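Local coordinates for ferripyochelin binding protein (Salmonella enterica subsp. enterica serovar Typhimurium, PDB 3R3R), which binds zinc and belongs to the gamma-class carbonic anhydrase family, though its reaction and any role in ferripyochelin binding remain unsettled, at residues 68-73 and 97-102; 52-57 and 81-86; 113-118 and 131-136; 29-34 and 47-52. One frame throughout, in Å; residues are numbered along the deposited sequence.

Followed from the N terminus, the chain makes the four contacts as rungs of one left-handed beta-helix. Interaction 4 comes first, closing the loop between 29-34 and 47-52 and ending at Val-52, where interaction 2 starts. Interactions 2 and 1 then cross: 52-57 waits for 81-86, while 68-73, lying between them in sequence, pairs with 97-102. Interaction 3 opens only after interaction 1 has closed, joining 113-118 to 131-136. None nests in another. Interactions 4, 1 and 3 lie along the same parallel sheet, and interaction 2 belongs to a second sheet of the prism. Asp-51 of interaction 4 and Asp-117 of interaction 3 hydrogen-bond the zinc-binding histidines of interaction 1.

Interaction 1: 68-73 and 97-102; sequences VLHVTH and MLHGCT. With ZN (zinc ion), chain B.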
loop_
_atom_site.group_PDB
_atom_site.type_symbol
_atom_site.label_atom_id
_atom_site.label_comp_id
_atom_site.label_asym_id
_atom_site.label_seq_id
_atom_site.Cartn_x
_atom_site.Cartn_y
_atom_site.Cartn_z
ATOM N N VAL A 68 0.733 -4.340 7.017
ATOM C CA VAL A 68 0.009 -5.537 6.610
ATOM C C VAL A 68 -1.074 -5.126 5.635
ATOM O O VAL A 68 -1.850 -4.203 5.927
ATOM C CB VAL A 68 -0.608 -6.302 7.813
ATOM C CG1 VAL A 68 -1.498 -7.459 7.316
ATOM C CG2 VAL A 68 0.500 -6.833 8.736
ATOM N N LEU A 69 -1.122 -5.833 4.503
ATOM C CA LEU A 69 -2.066 -5.568 3.422
ATOM C C LEU A 69 -2.869 -6.838 3.176
ATOM O O LEU A 69 -2.288 -7.899 2.893
ATOM C CB LEU A 69 -1.299 -5.191 2.147
ATOM C CG LEU A 69 -0.822 -3.738 2.004
ATOM C CD1 LEU A 69 0.132 -3.316 3.130
ATOM C CD2 LEU A 69 -0.158 -3.544 0.658
ATOM N N HIS A 70 -4.193 -6.739 3.301
ATOM C CA HIS A 70 -5.058 -7.877 3.022
ATOM C C HIS A 70 -6.361 -7.390 2.366
ATOM O O HIS A 70 -6.489 -6.215 2.009
ATOM C CB HIS A 70 -5.283 -8.713 4.295
ATOM C CG HIS A 70 -5.852 -10.077 4.036
ATOM N ND1 HIS A 70 -6.914 -10.599 4.747
ATOM C CD2 HIS A 70 -5.510 -11.022 3.125
ATOM C CE1 HIS A 70 -7.193 -11.808 4.291
ATOM N NE2 HIS A 70 -6.357 -12.089 3.309
ATOM N N VAL A 71 -7.289 -8.325 2.176
ATOM C CA VAL A 71 -8.416 -8.178 1.266
ATOM C C VAL A 71 -9.584 -9.015 1.792
ATOM O O VAL A 71 -9.379 -9.911 2.622
ATOM C CB VAL A 71 -8.035 -8.697 -0.140
ATOM C CG1 VAL A 71 -7.060 -7.737 -0.826
ATOM C CG2 VAL A 71 -7.454 -10.129 -0.079
ATOM N N THR A 72 -10.799 -8.733 1.314
ATOM C CA THR A 72 -11.972 -9.512 1.694
ATOM C C THR A 72 -12.368 -10.463 0.563
ATOM O O THR A 72 -12.346 -10.110 -0.626
ATOM C CB THR A 72 -13.144 -8.578 2.101
ATOM O OG1 THR A 72 -12.788 -7.937 3.333
ATOM C CG2 THR A 72 -14.444 -9.349 2.338
ATOM N N HIS A 73 -12.713 -11.682 0.954
ATOM C CA HIS A 73 -13.075 -12.750 0.031
ATOM C C HIS A 73 -14.376 -12.484 -0.711
ATOM O O HIS A 73 -15.189 -11.624 -0.326
ATOM C CB HIS A 73 -13.160 -14.071 0.809
ATOM C CG HIS A 73 -14.410 -14.229 1.621
ATOM N ND1 HIS A 73 -14.631 -13.531 2.792
ATOM C CD2 HIS A 73 -15.493 -15.025 1.446
ATOM C CE1 HIS A 73 -15.799 -13.887 3.298
ATOM N NE2 HIS A 73 -16.348 -14.779 2.493
ATOM N N MET A 97 -2.079 -0.595 8.289
ATOM C CA MET A 97 -2.990 -1.690 7.988
ATOM C C MET A 97 -3.897 -1.266 6.844
ATOM O O MET A 97 -4.694 -0.327 7.016
ATOM C CB MET A 97 -3.853 -1.924 9.234
ATOM C CG MET A 97 -4.887 -3.030 9.101
ATOM S SD MET A 97 -4.154 -4.667 9.026
ATOM C CE MET A 97 -4.723 -5.236 7.424
ATOM N N LEU A 98 -3.782 -1.924 5.691
ATOM C CA LEU A 98 -4.672 -1.643 4.548
ATOM C C LEU A 98 -5.493 -2.873 4.284
ATOM O O LEU A 98 -4.929 -3.966 4.145
ATOM C CB LEU A 98 -3.873 -1.319 3.281
ATOM C CG LEU A 98 -2.970 -0.079 3.339
ATOM C CD1 LEU A 98 -2.273 0.115 1.982
ATOM C CD2 LEU A 98 -3.721 1.163 3.767
ATOM N N HIS A 99 -6.805 -2.716 4.187
ATOM C CA HIS A 99 -7.665 -3.874 3.996
ATOM C C HIS A 99 -8.734 -3.551 2.964
ATOM O O HIS A 99 -9.646 -2.774 3.239
ATOM C CB HIS A 99 -8.335 -4.305 5.308
ATOM C CG HIS A 99 -8.649 -5.773 5.359
ATOM N ND1 HIS A 99 -9.765 -6.326 4.770
ATOM C CD2 HIS A 99 -7.947 -6.809 5.878
ATOM C CE1 HIS A 99 -9.742 -7.637 4.951
ATOM N NE2 HIS A 99 -8.661 -7.956 5.640
ATOM N N GLY A 100 -8.631 -4.137 1.772
ATOM C CA GLY A 100 -9.713 -4.096 0.804
ATOM C C GLY A 100 -10.140 -2.719 0.335
ATOM O O GLY A 100 -11.294 -2.527 -0.041
ATOM N N CYS A 101 -9.211 -1.770 0.306
ATOM C CA CYS A 101 -9.525 -0.387 -0.021
ATOM C C CYS A 101 -8.940 0.002 -1.380
ATOM O O CYS A 101 -8.216 -0.793 -2.007
ATOM C CB CYS A 101 -9.018 0.538 1.087
ATOM S SG CYS A 101 -7.241 0.354 1.450
ATOM N N THR A 102 -9.275 1.209 -1.829
ATOM C CA THR A 102 -8.737 1.756 -3.066
ATOM C C THR A 102 -8.032 3.056 -2.738
ATOM O O THR A 102 -8.616 3.941 -2.098
ATOM C CB THR A 102 -9.866 2.033 -4.067
ATOM O OG1 THR A 102 -10.524 0.803 -4.346
ATOM C CG2 THR A 102 -9.338 2.625 -5.387
HETATM ZN ZN ZN B . -8.104 -9.779 6.299
HETATM O O HOH W 1 -10.067 -10.462 5.317
HETATM O O HOH W 2 -8.883 -11.431 7.083
HETATM O O HOH W 3 -9.720 -9.094 7.814
#
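His-70 and His-99 grip one zinc ion on the outer side of a left-handed parallel beta-helix. The metal takes His-70 ND1 at 2.1 Å and His-99 NE2 at 2.0 Å; with three waters these make five ligands within this chain and its solvent. Both rings leave the sheet the same way, each CG anti to its own backbone N (chi1 -165° for His-70, -152° for His-99), yet their planes stand 78° apart, an oblique pair. The second nitrogens are held as well: His-70 NE2 bonds to Asp-51 OD1, and His-99 ND1 to Asp-117 OD2, an oxygen that also bonds to Thr-72 OG1. These bonds should fix the ring rotations. His-70 C sits over the centre of one face of the His-99 ring, and Thr-72 OG1 meets its edge, 3.5 Å from His-99 CE1.

Beneath the site the strands run parallel in register. Leu-98 N to Val-68 O, His-70 N to Leu-98 O and Gly-100 N to His-70 O each measure 3.0 Å. Inside the helix, Leu-69 CG lies 4.1 Å from Leu-98 CB. Beside the zinc face, the bent Met-97 chain curls back until its CE is 3.4 Å from Val-68 O.

Interaction 2: 52-57 and 81-86; sequences VNYVAI and GNPLII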
loop_
_atom_site.group_PDB
_atom_site.type_symbol
_atom_site.label_atom_id
_atom_site.label_comp_id
_atom_site.label_asym_id
_atom_site.label_seq_id
_atom_site.Cartn_x
_atom_site.Cartn_y
_atom_site.Cartn_z
ATOM N N VAL A 52 -7.419 -14.492 -1.033
ATOM C CA VAL A 52 -8.854 -14.522 -1.284
ATOM C C VAL A 52 -9.301 -13.388 -2.206
ATOM O O VAL A 52 -10.443 -13.320 -2.605
ATOM C CB VAL A 52 -9.669 -14.551 0.020
ATOM C CG1 VAL A 52 -9.279 -15.747 0.835
ATOM C CG2 VAL A 52 -9.468 -13.266 0.820
ATOM N N ASN A 53 -8.375 -12.491 -2.516
ATOM C CA ASN A 53 -8.618 -11.458 -3.517
ATOM C C ASN A 53 -7.263 -10.885 -3.930
ATOM O O ASN A 53 -6.249 -11.208 -3.306
ATOM C CB ASN A 53 -9.561 -10.385 -2.983
ATOM C CG ASN A 53 -10.568 -9.944 -4.010
ATOM O OD1 ASN A 53 -10.232 -9.737 -5.183
ATOM N ND2 ASN A 53 -11.813 -9.783 -3.579
ATOM N N TYR A 54 -7.233 -10.077 -4.987
ATOM C CA TYR A 54 -5.956 -9.575 -5.482
ATOM C C TYR A 54 -5.540 -8.273 -4.816
ATOM O O TYR A 54 -6.367 -7.535 -4.242
ATOM C CB TYR A 54 -5.968 -9.408 -7.008
ATOM C CG TYR A 54 -6.769 -8.242 -7.532
ATOM C CD1 TYR A 54 -6.171 -7.008 -7.721
ATOM C CD2 TYR A 54 -8.119 -8.376 -7.857
ATOM C CE1 TYR A 54 -6.876 -5.933 -8.214
ATOM C CE2 TYR A 54 -8.851 -7.289 -8.358
ATOM C CZ TYR A 54 -8.208 -6.068 -8.529
ATOM O OH TYR A 54 -8.879 -4.969 -9.017
ATOM N N VAL A 55 -4.237 -8.003 -4.917
ATOM C CA VAL A 55 -3.618 -6.755 -4.487
ATOM C C VAL A 55 -2.848 -6.197 -5.680
ATOM O O VAL A 55 -2.030 -6.906 -6.266
ATOM C CB VAL A 55 -2.645 -6.999 -3.317
ATOM C CG1 VAL A 55 -1.982 -5.690 -2.920
ATOM C CG2 VAL A 55 -3.374 -7.622 -2.125
ATOM N N ALA A 56 -3.141 -4.955 -6.068
ATOM C CA ALA A 56 -2.437 -4.305 -7.183
ATOM C C ALA A 56 -1.793 -3.039 -6.662
ATOM O O ALA A 56 -2.477 -2.203 -6.061
ATOM C CB ALA A 56 -3.395 -3.995 -8.348
ATOM N N ILE A 57 -0.479 -2.912 -6.853
ATOM C CA ILE A 57 0.272 -1.772 -6.341
ATOM C C ILE A 57 0.980 -1.082 -7.500
ATOM O O ILE A 57 1.774 -1.700 -8.198
ATOM C CB ILE A 57 1.262 -2.185 -5.232
ATOM C CG1 ILE A 57 0.528 -2.957 -4.123
ATOM C CG2 ILE A 57 1.937 -0.950 -4.666
ATOM C CD1 ILE A 57 1.395 -3.361 -2.932
ATOM N N GLY A 81 -15.919 -9.331 -3.701
ATOM C CA GLY A 81 -15.110 -9.164 -2.505
ATOM C C GLY A 81 -14.591 -7.732 -2.423
ATOM O O GLY A 81 -15.187 -6.803 -2.972
ATOM N N ASN A 82 -13.484 -7.543 -1.710
ATOM C CA ASN A 82 -12.812 -6.238 -1.646
ATOM C C ASN A 82 -11.337 -6.437 -1.913
ATOM O O ASN A 82 -10.590 -6.794 -1.006
ATOM C CB ASN A 82 -13.036 -5.536 -0.306
ATOM C CG ASN A 82 -14.507 -5.279 -0.036
ATOM O OD1 ASN A 82 -15.052 -4.240 -0.432
ATOM N ND2 ASN A 82 -15.154 -6.206 0.633
ATOM N N PRO A 83 -10.918 -6.230 -3.169
ATOM C CA PRO A 83 -9.489 -6.303 -3.472
ATOM C C PRO A 83 -8.815 -5.037 -2.944
ATOM O O PRO A 83 -9.492 -4.104 -2.497
ATOM C CB PRO A 83 -9.461 -6.324 -5.008
ATOM C CG PRO A 83 -10.683 -5.510 -5.389
ATOM C CD PRO A 83 -11.729 -5.850 -4.344
ATOM N N LEU A 84 -7.492 -5.011 -3.007
ATOM C CA LEU A 84 -6.728 -3.870 -2.542
ATOM C C LEU A 84 -6.042 -3.249 -3.744
ATOM O O LEU A 84 -5.211 -3.905 -4.395
ATOM C CB LEU A 84 -5.702 -4.339 -1.509
ATOM C CG LEU A 84 -4.735 -3.269 -0.985
ATOM C CD1 LEU A 84 -5.463 -2.068 -0.373
ATOM C CD2 LEU A 84 -3.815 -3.918 0.045
ATOM N N ILE A 85 -6.388 -1.997 -4.035
ATOM C CA ILE A 85 -5.892 -1.321 -5.226
ATOM C C ILE A 85 -5.177 -0.071 -4.769
ATOM O O ILE A 85 -5.775 0.756 -4.091
ATOM C CB ILE A 85 -7.056 -0.941 -6.153
ATOM C CG1 ILE A 85 -7.769 -2.203 -6.654
ATOM C CG2 ILE A 85 -6.539 -0.090 -7.322
ATOM C CD1 ILE A 85 -9.163 -1.963 -7.265
ATOM N N ILE A 86 -3.900 0.051 -5.117
ATOM C CA ILE A 86 -3.085 1.182 -4.686
ATOM C C ILE A 86 -2.430 1.773 -5.929
ATOM O O ILE A 86 -1.869 1.036 -6.745
ATOM C CB ILE A 86 -1.990 0.748 -3.672
ATOM C CG1 ILE A 86 -2.608 0.038 -2.464
ATOM C CG2 ILE A 86 -1.107 1.944 -3.241
ATOM C CD1 ILE A 86 -1.577 -0.569 -1.539
#
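Tyr-54 and Pro-83 close one corner of the left-handed beta-helix tightly, beside two parallel strands. Pro-83 CB stands over one face of the phenol ring, 3.7 Å from the Tyr-54 centroid and 18° off the ring normal, a CH-pi contact. Tyr-54 can reach it because CG lies between its backbone N and carbonyl carbon (chi1 73°), which folds the ring across the neighbouring rung. The ring also has Arg-35 as a cation-pi partner. Looser packing follows at Ala-56 and Ile-85: the phenol crosses Ile-85 at a slant, Tyr-54 OH coming within 3.5 Å of Ile-85 CD1, and Ala-56 offers only a methyl.

The buried side is closely filled. Val-55 and Leu-84 point inward side by side, with Val-55 CG1 3.9 Å from Leu-84 CD2, and Ile-57 and Ile-86 repeat the arrangement one step on. Leu-69 and Leu-98 close over Leu-84 and Ile-86. Bonds from Leu-84 N to Tyr-54 O, Ala-56 N to Leu-84 O and Ile-86 N to Ala-56 O separate the two sides.

Asn-53 turns the corner: its ND2 bonds to Thr-72 O and His-80 O, while its OD1 receives Tyr-54 N at 3.0 Å, in the carbonyl plane on a lone pair.

Interaction 3: 113-118 and 131-136; sequences SIVLDG and SLVPQH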
loop_
_atom_site.group_PDB
_atom_site.type_symbol
_atom_site.label_atom_id
_atom_site.label_comp_id
_atom_site.label_asym_id
_atom_site.label_seq_id
_atom_site.Cartn_x
_atom_site.Cartn_y
_atom_site.Cartn_z
ATOM N N SER A 113 -1.636 4.026 10.652
ATOM C CA SER A 113 -3.039 4.172 10.280
ATOM C C SER A 113 -3.674 2.860 9.836
ATOM O O SER A 113 -2.980 1.889 9.546
ATOM C CB SER A 113 -3.190 5.197 9.152
ATOM O OG SER A 113 -2.817 6.496 9.578
ATOM N N ILE A 114 -5.008 2.866 9.795
ATOM C CA ILE A 114 -5.820 1.731 9.373
ATOM C C ILE A 114 -6.793 2.239 8.311
ATOM O O ILE A 114 -7.476 3.243 8.539
ATOM C CB ILE A 114 -6.633 1.153 10.560
ATOM C CG1 ILE A 114 -5.696 0.699 11.688
ATOM C CG2 ILE A 114 -7.567 0.034 10.061
ATOM C CD1 ILE A 114 -6.412 0.383 12.995
ATOM N N VAL A 115 -6.865 1.550 7.168
ATOM C CA VAL A 115 -7.806 1.909 6.101
ATOM C C VAL A 115 -8.606 0.660 5.762
ATOM O O VAL A 115 -8.012 -0.367 5.422
ATOM C CB VAL A 115 -7.080 2.449 4.836
ATOM C CG1 VAL A 115 -8.115 2.893 3.801
ATOM C CG2 VAL A 115 -6.119 3.592 5.195
ATOM N N LEU A 116 -9.934 0.748 5.869
ATOM C CA LEU A 116 -10.779 -0.446 5.813
ATOM C C LEU A 116 -11.504 -0.663 4.480
ATOM O O LEU A 116 -11.408 0.133 3.545
ATOM C CB LEU A 116 -11.768 -0.419 6.980
ATOM C CG LEU A 116 -11.124 -0.376 8.372
ATOM C CD1 LEU A 116 -12.223 -0.232 9.426
ATOM C CD2 LEU A 116 -10.258 -1.625 8.625
ATOM N N ASP A 117 -12.239 -1.763 4.415
ATOM C CA ASP A 117 -12.742 -2.208 3.126
ATOM C C ASP A 117 -13.701 -1.241 2.468
ATOM O O ASP A 117 -14.578 -0.649 3.108
ATOM C CB ASP A 117 -13.400 -3.576 3.258
ATOM C CG ASP A 117 -12.520 -4.542 3.969
ATOM O OD1 ASP A 117 -12.372 -4.362 5.180
ATOM O OD2 ASP A 117 -11.932 -5.429 3.319
ATOM N N GLY A 118 -13.522 -1.098 1.158
ATOM C CA GLY A 118 -14.383 -0.239 0.373
ATOM C C GLY A 118 -14.081 1.238 0.520
ATOM O O GLY A 118 -14.693 2.061 -0.156
ATOM N N SER A 131 -4.342 7.282 12.136
ATOM C CA SER A 131 -5.735 7.510 11.755
ATOM C C SER A 131 -6.482 6.220 11.443
ATOM O O SER A 131 -5.872 5.160 11.246
ATOM C CB SER A 131 -5.770 8.390 10.514
ATOM O OG SER A 131 -5.273 9.694 10.785
ATOM N N LEU A 132 -7.800 6.320 11.385
ATOM C CA LEU A 132 -8.624 5.196 10.970
ATOM C C LEU A 132 -9.613 5.689 9.918
ATOM O O LEU A 132 -10.378 6.602 10.179
ATOM C CB LEU A 132 -9.340 4.565 12.174
ATOM C CG LEU A 132 -10.100 3.278 11.839
ATOM C CD1 LEU A 132 -10.136 2.334 13.026
ATOM C CD2 LEU A 132 -11.463 3.638 11.396
ATOM N N VAL A 133 -9.589 5.054 8.753
ATOM C CA VAL A 133 -10.520 5.376 7.676
ATOM C C VAL A 133 -11.541 4.244 7.618
ATOM O O VAL A 133 -11.185 3.121 7.266
ATOM C CB VAL A 133 -9.796 5.504 6.323
ATOM C CG1 VAL A 133 -10.783 5.839 5.223
ATOM C CG2 VAL A 133 -8.652 6.530 6.387
ATOM N N PRO A 134 -12.802 4.527 8.011
ATOM C CA PRO A 134 -13.855 3.503 8.074
ATOM C C PRO A 134 -14.188 2.851 6.742
ATOM O O PRO A 134 -13.862 3.375 5.670
ATOM C CB PRO A 134 -15.082 4.294 8.553
ATOM C CG PRO A 134 -14.525 5.352 9.366
ATOM C CD PRO A 134 -13.248 5.776 8.658
ATOM N N GLN A 135 -14.874 1.715 6.817
ATOM C CA GLN A 135 -15.354 1.047 5.611
ATOM C C GLN A 135 -16.190 1.994 4.768
ATOM O O GLN A 135 -17.015 2.745 5.301
ATOM C CB GLN A 135 -16.194 -0.192 5.939
ATOM C CG GLN A 135 -15.344 -1.338 6.444
ATOM C CD GLN A 135 -16.127 -2.639 6.573
ATOM O OE1 GLN A 135 -17.336 -2.621 6.782
ATOM N NE2 GLN A 135 -15.439 -3.772 6.449
ATOM N N HIS A 136 -15.958 1.957 3.459
ATOM C CA HIS A 136 -16.759 2.683 2.474
ATOM C C HIS A 136 -16.603 4.191 2.513
ATOM O O HIS A 136 -17.278 4.886 1.770
ATOM C CB HIS A 136 -18.236 2.276 2.555
ATOM C CG HIS A 136 -18.424 0.798 2.477
ATOM N ND1 HIS A 136 -18.089 0.073 1.354
ATOM C CD2 HIS A 136 -18.827 -0.101 3.404
ATOM C CE1 HIS A 136 -18.302 -1.211 1.584
ATOM N NE2 HIS A 136 -18.746 -1.343 2.822
HETATM O O HOH W 4 -16.001 4.775 -0.864
#
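Ser-113 and Ser-131 begin the contact through a side chain: Ser-131 N donates to Ser-113 OG, 3.1 Å away. The hydroxyl lies beside its own backbone N, with chi1 of -65°, and also bonds to Gly-110 O; Ser-131 OG repeats the pattern, bonding to Gly-128 O. From there a parallel ladder runs up both segments. Ile-114 N binds Ser-131 O, Val-133 N binds Ile-114 O at 2.8 Å, and Leu-116 N binds Val-133 O.

Side chains divide along this ladder. Val-115 and Val-133 point into the helix side by side, with Val-115 CG1 4.0 Å from Val-133 CB. Towards the outside, Ile-114 CD1 is 4.2 Å from Leu-132 CD1, and Leu-116 CB packs against Gln-135 CG at 3.7 Å.

Beyond the strands the two turns stay matched. His-136 N bonds to Asp-117 O at 3.0 Å, its donor tilted 23° from the carbonyl plane, and the same oxygen sits over the centre of one face of the His-136 imidazole. A water donates to both Gly-118 O and His-136 O, so it bridges the turn tops. In the conformer described, Asp-117 OD1 takes a weak bond from Gln-135 NE2 (3.4 Å), amide and carboxylate planes nearly perpendicular, while OD2 serves the zinc site as second shell.

The pair forms successive rungs of the left-handed beta-helix, of the hexapeptide-repeat kind. Strand 114-115 lies between 97-99 and 132-133; strand 132-133 is the outermost of its sheet within this chain, and the loop at Gly-147 to Val-150 runs beside it.

Interaction 4: 29-34 and 47-52; sequences VVIGDV and VIRGDV
Val-29, Ile-31 and Asp-33 face residues 47-50 through four backbone hydrogen bonds. Ile-48 N reaches Val-29 O at 2.8 Å, and Ile-31 N reaches Ile-48 O at 2.9 Å. Gly-50 N then bonds to Ile-31 O and Asp-33 N to Gly-50 O, the last donor tilted 27° from the carbonyl plane. The axes of 29-31 and 47-50 are 7° apart and 4.8 Å at closest approach.

These are successive coils of a left-handed beta-helix; the chain turns a corner at Gly-32 and Asp-33 in one and at Asp-51 and Val-52 in the next, one residue later in the register. The backbone at Asp-33 fits an inverse gamma turn, closed by a weak bond at most, and its carboxylate forms a salt bridge with Arg-35.

Apolar contacts fill the interior, where the Ile-48 methyl CG2 lies 3.8 Å from both Val-34 CG1 and Val-34 CG2, the two side chains crossing at about a right angle. Because Gly-50 carries no side chain, Val-34 CG2 can also come close to its backbone N. Outside, Ile-31 CD1 runs alongside the aliphatic part of the arginine, 3.9 Å from Arg-49 CD.

Charge gathers next to the zinc site, where Asp-51 is second shell. Arg-49 bends at chi3 (61°) and brings NH2 to Asp-51 OD2 at 2.8 Å, in the guanidinium plane and on the syn lone pair of that oxygen. Asp-51 OD1 accepts Val-52 N at 2.8 Å, on the anti side and out of the carboxylate plane.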
loop_
_atom_site.group_PDB
_atom_site.type_symbol
_atom_site.label_atom_id
_atom_site.label_comp_id
_atom_site.label_asym_id
_atom_site.label_seq_id
_atom_site.Cartn_x
_atom_site.Cartn_y
_atom_site.Cartn_z
ATOM N N VAL A 29 6.807 -10.942 3.313
ATOM C CA VAL A 29 6.047 -12.116 2.914
ATOM C C VAL A 29 4.986 -11.635 1.934
ATOM O O VAL A 29 4.114 -10.831 2.298
ATOM C CB VAL A 29 5.393 -12.804 4.135
ATOM C CG1 VAL A 29 4.532 -13.983 3.691
ATOM C CG2 VAL A 29 6.461 -13.244 5.169
ATOM N N VAL A 30 5.077 -12.101 0.688
ATOM C CA VAL A 30 4.189 -11.658 -0.377
ATOM C C VAL A 30 3.554 -12.889 -1.009
ATOM O O VAL A 30 4.247 -13.700 -1.610
ATOM C CB VAL A 30 4.965 -10.817 -1.416
ATOM C CG1 VAL A 30 4.040 -10.365 -2.553
ATOM C CG2 VAL A 30 5.630 -9.631 -0.721
ATOM N N ILE A 31 2.242 -13.029 -0.845
ATOM C CA ILE A 31 1.535 -14.264 -1.163
ATOM C C ILE A 31 0.472 -14.060 -2.229
ATOM O O ILE A 31 -0.354 -13.151 -2.140
ATOM C CB ILE A 31 0.824 -14.791 0.106
ATOM C CG1 ILE A 31 1.832 -15.133 1.204
ATOM C CG2 ILE A 31 -0.073 -15.989 -0.208
ATOM C CD1 ILE A 31 1.221 -15.187 2.590
ATOM N N GLY A 32 0.455 -14.943 -3.217
ATOM C CA GLY A 32 -0.685 -15.012 -4.108
ATOM C C GLY A 32 -0.692 -13.955 -5.189
ATOM O O GLY A 32 0.351 -13.625 -5.771
ATOM N N ASP A 33 -1.884 -13.429 -5.455
ATOM C CA ASP A 33 -2.084 -12.542 -6.591
ATOM C C ASP A 33 -1.774 -11.101 -6.171
ATOM O O ASP A 33 -2.685 -10.288 -5.917
ATOM C CB ASP A 33 -3.505 -12.673 -7.128
ATOM C CG ASP A 33 -3.695 -11.989 -8.471
ATOM O OD1 ASP A 33 -2.736 -11.368 -8.990
ATOM O OD2 ASP A 33 -4.824 -12.084 -9.003
ATOM N N VAL A 34 -0.475 -10.818 -6.071
ATOM C CA VAL A 34 0.033 -9.500 -5.714
ATOM C C VAL A 34 0.803 -9.004 -6.918
ATOM O O VAL A 34 1.766 -9.634 -7.361
ATOM C CB VAL A 34 0.947 -9.557 -4.484
ATOM C CG1 VAL A 34 1.524 -8.181 -4.177
ATOM C CG2 VAL A 34 0.160 -10.100 -3.279
ATOM N N VAL A 47 3.728 -7.828 5.370
ATOM C CA VAL A 47 2.950 -8.922 4.780
ATOM C C VAL A 47 1.996 -8.365 3.738
ATOM O O VAL A 47 1.250 -7.424 4.027
ATOM C CB VAL A 47 2.087 -9.659 5.823
ATOM C CG1 VAL A 47 1.382 -10.858 5.174
ATOM C CG2 VAL A 47 2.934 -10.119 7.012
ATOM N N ILE A 48 2.004 -8.940 2.533
ATOM C CA ILE A 48 1.008 -8.607 1.509
ATOM C C ILE A 48 0.380 -9.924 1.108
ATOM O O ILE A 48 1.051 -10.762 0.511
ATOM C CB ILE A 48 1.607 -7.909 0.276
ATOM C CG1 ILE A 48 2.508 -6.743 0.709
ATOM C CG2 ILE A 48 0.477 -7.437 -0.632
ATOM C CD1 ILE A 48 3.160 -5.970 -0.431
ATOM N N ARG A 49 -0.890 -10.126 1.454
ATOM C CA ARG A 49 -1.526 -11.420 1.274
ATOM C C ARG A 49 -2.691 -11.307 0.294
ATOM O O ARG A 49 -3.781 -10.858 0.662
ATOM C CB ARG A 49 -1.943 -11.999 2.635
ATOM C CG ARG A 49 -2.503 -13.415 2.556
ATOM C CD ARG A 49 -2.308 -14.222 3.842
ATOM N NE ARG A 49 -2.957 -13.674 5.041
ATOM C CZ ARG A 49 -4.221 -13.902 5.415
ATOM N NH1 ARG A 49 -4.682 -13.393 6.561
ATOM N NH2 ARG A 49 -5.033 -14.652 4.665
ATOM N N GLY A 50 -2.428 -11.652 -0.959
ATOM C CA GLY A 50 -3.435 -11.585 -2.008
ATOM C C GLY A 50 -4.003 -12.959 -2.306
ATOM O O GLY A 50 -3.917 -13.439 -3.435
ATOM N N ASP A 51 -4.569 -13.600 -1.295
ATOM C CA ASP A 51 -5.074 -14.953 -1.485
ATOM C C ASP A 51 -6.546 -15.022 -1.870
ATOM O O ASP A 51 -6.868 -15.486 -2.958
ATOM C CB ASP A 51 -4.749 -15.852 -0.264
ATOM C CG ASP A 51 -5.119 -15.228 1.099
ATOM O OD1 ASP A 51 -5.803 -14.201 1.186
ATOM O OD2 ASP A 51 -4.700 -15.830 2.097
ATOM N N VAL A 52 -7.419 -14.492 -1.033
ATOM C CA VAL A 52 -8.854 -14.522 -1.284
ATOM C C VAL A 52 -9.301 -13.388 -2.206
ATOM O O VAL A 52 -10.443 -13.320 -2.605
ATOM C CB VAL A 52 -9.669 -14.551 0.020
ATOM C CG1 VAL A 52 -9.279 -15.747 0.835
ATOM C CG2 VAL A 52 -9.468 -13.266 0.820
#